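Local coordinates for archaeal Sm-like protein AF-Sm2 (Archaeoglobus fulgidus, PDB 1LJO), which probably binds RNA, as other Sm-family proteins do, and assembles into a ring of six identical subunits, though its cellular role is not established, at residues N7-V10 and K11-G15. Residues are numbered along the deposited sequence; the frame is centred on the assembly and turned at random.
Sequences NQMV and KSMVG
The peptide plane of Val-10 is approached from one face: Met-13 N donates to Val-10 O (3.0 Å) from above the carbonyl plane, 64° out of it and not on a lone pair. The carbonyls of Asn-7 and Gln-8 are used more directly. Lys-11 N bonds Asn-7 O and Ser-12 N bonds Gln-8 O (3.1 Å), each donor only moderately tilted from its plane. Gln-8 O also accepts from a water that in turn accepts from Lys-11 NZ, a bridge on the exposed flank of the helix; the lysine chain, bent at chi3 and chi4, ends at this water. Met-9 O draws three donors, with Ser-12 OG joining weak bonds from Ser-12 N and Met-13 N. The hydroxyl is folded back over the helix by a chi1 of 74°, which sets OG between its own backbone N and carbonyl carbon; at 2.5 Å the Ser-12 OG to Met-9 O bond is very short, so its exact length is doubtful. Met-9 SD passes 3.7 Å from the same OG.

On the buried side, Met-13 reaches back along the helix. Its chain is extended as far as SD and then swings at chi3 (-113°), carrying CE to within 3.4 Å of Val-10 CA. That methyl also meets Val-10 CG2 at 4.0 Å and Met-9 CG at the same distance, the two methionine chains crossing nearly at right angles. Val-10 continues onto Val-36 and Met-13 onto Leu-33 and Ile-72, while Val-63 of a neighbouring subunit packs on Val-10 and Met-13. After Val-14, whose N bonds Lys-11 O, Gly-15 takes a positive phi and pairs its backbone with Leu-33. This is the N-terminal helix of the Sm fold, seated by its apolar face on the strongly bent antiparallel sheet and turning into the first strand.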
ATOM      1  N   ASN A   7      -2.363 -19.041  -3.110  1.00 19.33           N
ATOM      2  CA  ASN A   7      -1.412 -19.157  -4.217  1.00 23.08           C
ATOM      3  C   ASN A   7      -1.684 -20.418  -5.035  1.00 23.25           C
ATOM      4  O   ASN A   7      -1.498 -20.422  -6.252  1.00 22.91           O
ATOM      5  CB  ASN A   7       0.033 -19.185  -3.703  1.00 23.44           C
ATOM      6  CG  ASN A   7       0.549 -17.807  -3.325  1.00 25.02           C
ATOM      7  OD1 ASN A   7       1.643 -17.673  -2.776  1.00 28.45           O
ATOM      8  ND2 ASN A   7      -0.231 -16.777  -3.624  1.00 22.14           N
ATOM      9  N   GLN A   8      -2.114 -21.487  -4.367  1.00 23.39           N
ATOM     10  CA  GLN A   8      -2.419 -22.738  -5.062  1.00 23.53           C
ATOM     11  C   GLN A   8      -3.624 -22.506  -5.969  1.00 21.36           C
ATOM     12  O   GLN A   8      -3.655 -22.953  -7.116  1.00 19.26           O
ATOM     13  CB  GLN A   8      -2.766 -23.862  -4.069  1.00 28.13           C
ATOM     14  CG  GLN A   8      -1.629 -24.328  -3.168  1.00 30.41           C
ATOM     15  CD  GLN A   8      -2.005 -25.557  -2.340  1.00 32.59           C
ATOM     16  OE1 GLN A   8      -2.962 -25.536  -1.563  1.00 30.42           O
ATOM     17  NE2 GLN A   8      -1.243 -26.632  -2.505  1.00 34.48           N
ATOM     18  N   MET A   9      -4.622 -21.811  -5.437  1.00 17.49           N
ATOM     19  CA  MET A   9      -5.831 -21.526  -6.194  1.00 15.33           C
ATOM     20  C   MET A   9      -5.517 -20.669  -7.421  1.00 14.63           C
ATOM     21  O   MET A   9      -5.940 -20.989  -8.530  1.00 15.62           O
ATOM     22  CB  MET A   9      -6.859 -20.818  -5.300  1.00 15.69           C
ATOM     23  CG  MET A   9      -8.201 -20.555  -5.973  1.00 21.37           C
ATOM     24  SD  MET A   9      -8.952 -22.062  -6.651  1.00 27.63           S
ATOM     25  CE  MET A   9     -10.171 -21.362  -7.747  1.00 23.80           C
ATOM     26  N   VAL A  10      -4.760 -19.593  -7.228  1.00 13.76           N
ATOM     27  CA  VAL A  10      -4.422 -18.711  -8.343  1.00 15.31           C
ATOM     28  C   VAL A  10      -3.640 -19.436  -9.432  1.00 16.49           C
ATOM     29  O   VAL A  10      -3.881 -19.221 -10.620  1.00 13.31           O
ATOM     30  CB  VAL A  10      -3.611 -17.476  -7.871  1.00 14.85           C
ATOM     31  CG1 VAL A  10      -3.243 -16.601  -9.068  1.00 16.89           C
ATOM     32  CG2 VAL A  10      -4.424 -16.670  -6.865  1.00 13.51           C
ATOM     33  N   LYS A  11      -2.709 -20.300  -9.036  1.00 14.56           N
ATOM     34  CA  LYS A  11      -1.926 -21.025 -10.025  1.00 18.34           C
ATOM     35  C   LYS A  11      -2.817 -21.961 -10.837  1.00 16.58           C
ATOM     36  O   LYS A  11      -2.575 -22.177 -12.019  1.00 18.09           O
ATOM     37  CB  LYS A  11      -0.793 -21.815  -9.354  1.00 18.98           C
ATOM     38  CG  LYS A  11       0.190 -22.428 -10.350  1.00 26.61           C
ATOM     39  CD  LYS A  11       1.438 -22.988  -9.670  1.00 27.09           C
ATOM     40  CE  LYS A  11       1.119 -24.173  -8.771  1.00 31.24           C
ATOM     41  NZ  LYS A  11       0.548 -25.320  -9.535  1.00 34.46           N
ATOM     42  N   SER A  12      -3.856 -22.502 -10.209  1.00 16.69           N
ATOM     43  CA  SER A  12      -4.769 -23.399 -10.907  1.00 16.02           C
ATOM     44  C   SER A  12      -5.567 -22.653 -11.979  1.00 17.10           C
ATOM     45  O   SER A  12      -6.156 -23.273 -12.857  1.00 14.71           O
ATOM     46  CB  SER A  12      -5.739 -24.059  -9.919  1.00 19.31           C
ATOM     47  OG  SER A  12      -6.723 -23.148  -9.463  1.00 21.19           O
ATOM     48  N   MET A  13      -5.576 -21.325 -11.903  1.00 16.32           N
ATOM     49  CA  MET A  13      -6.300 -20.504 -12.877  1.00 18.39           C
ATOM     50  C   MET A  13      -5.474 -20.213 -14.130  1.00 16.18           C
ATOM     51  O   MET A  13      -5.978 -19.618 -15.085  1.00 15.91           O
ATOM     52  CB  MET A  13      -6.722 -19.174 -12.245  1.00 18.87           C
ATOM     53  CG  MET A  13      -7.831 -19.266 -11.212  1.00 21.81           C
ATOM     54  SD  MET A  13      -8.203 -17.635 -10.493  1.00 26.67           S
ATOM     55  CE  MET A  13      -7.650 -17.875  -8.822  1.00 28.82           C
ATOM     56  N   VAL A  14      -4.208 -20.621 -14.128  1.00 17.68           N
ATOM     57  CA  VAL A  14      -3.347 -20.380 -15.280  1.00 16.93           C
ATOM     58  C   VAL A  14      -3.902 -21.074 -16.517  1.00 17.33           C
ATOM     59  O   VAL A  14      -4.330 -22.226 -16.458  1.00 15.19           O
ATOM     60  CB  VAL A  14      -1.910 -20.876 -15.026  1.00 17.94           C
ATOM     61  CG1 VAL A  14      -1.118 -20.866 -16.326  1.00 18.77           C
ATOM     62  CG2 VAL A  14      -1.233 -19.986 -13.995  1.00 18.66           C
ATOM     63  N   GLY A  15      -3.890 -20.370 -17.640  1.00 15.79           N
ATOM     64  CA  GLY A  15      -4.412 -20.944 -18.865  1.00 16.38           C
ATOM     65  C   GLY A  15      -5.903 -20.692 -19.019  1.00 16.56           C
ATOM     66  O   GLY A  15      -6.484 -20.982 -20.057  1.00 17.25           O
TER
HETATM   67  O   HOH W   1      -2.196 -24.971  -8.136  1.00 37.01           O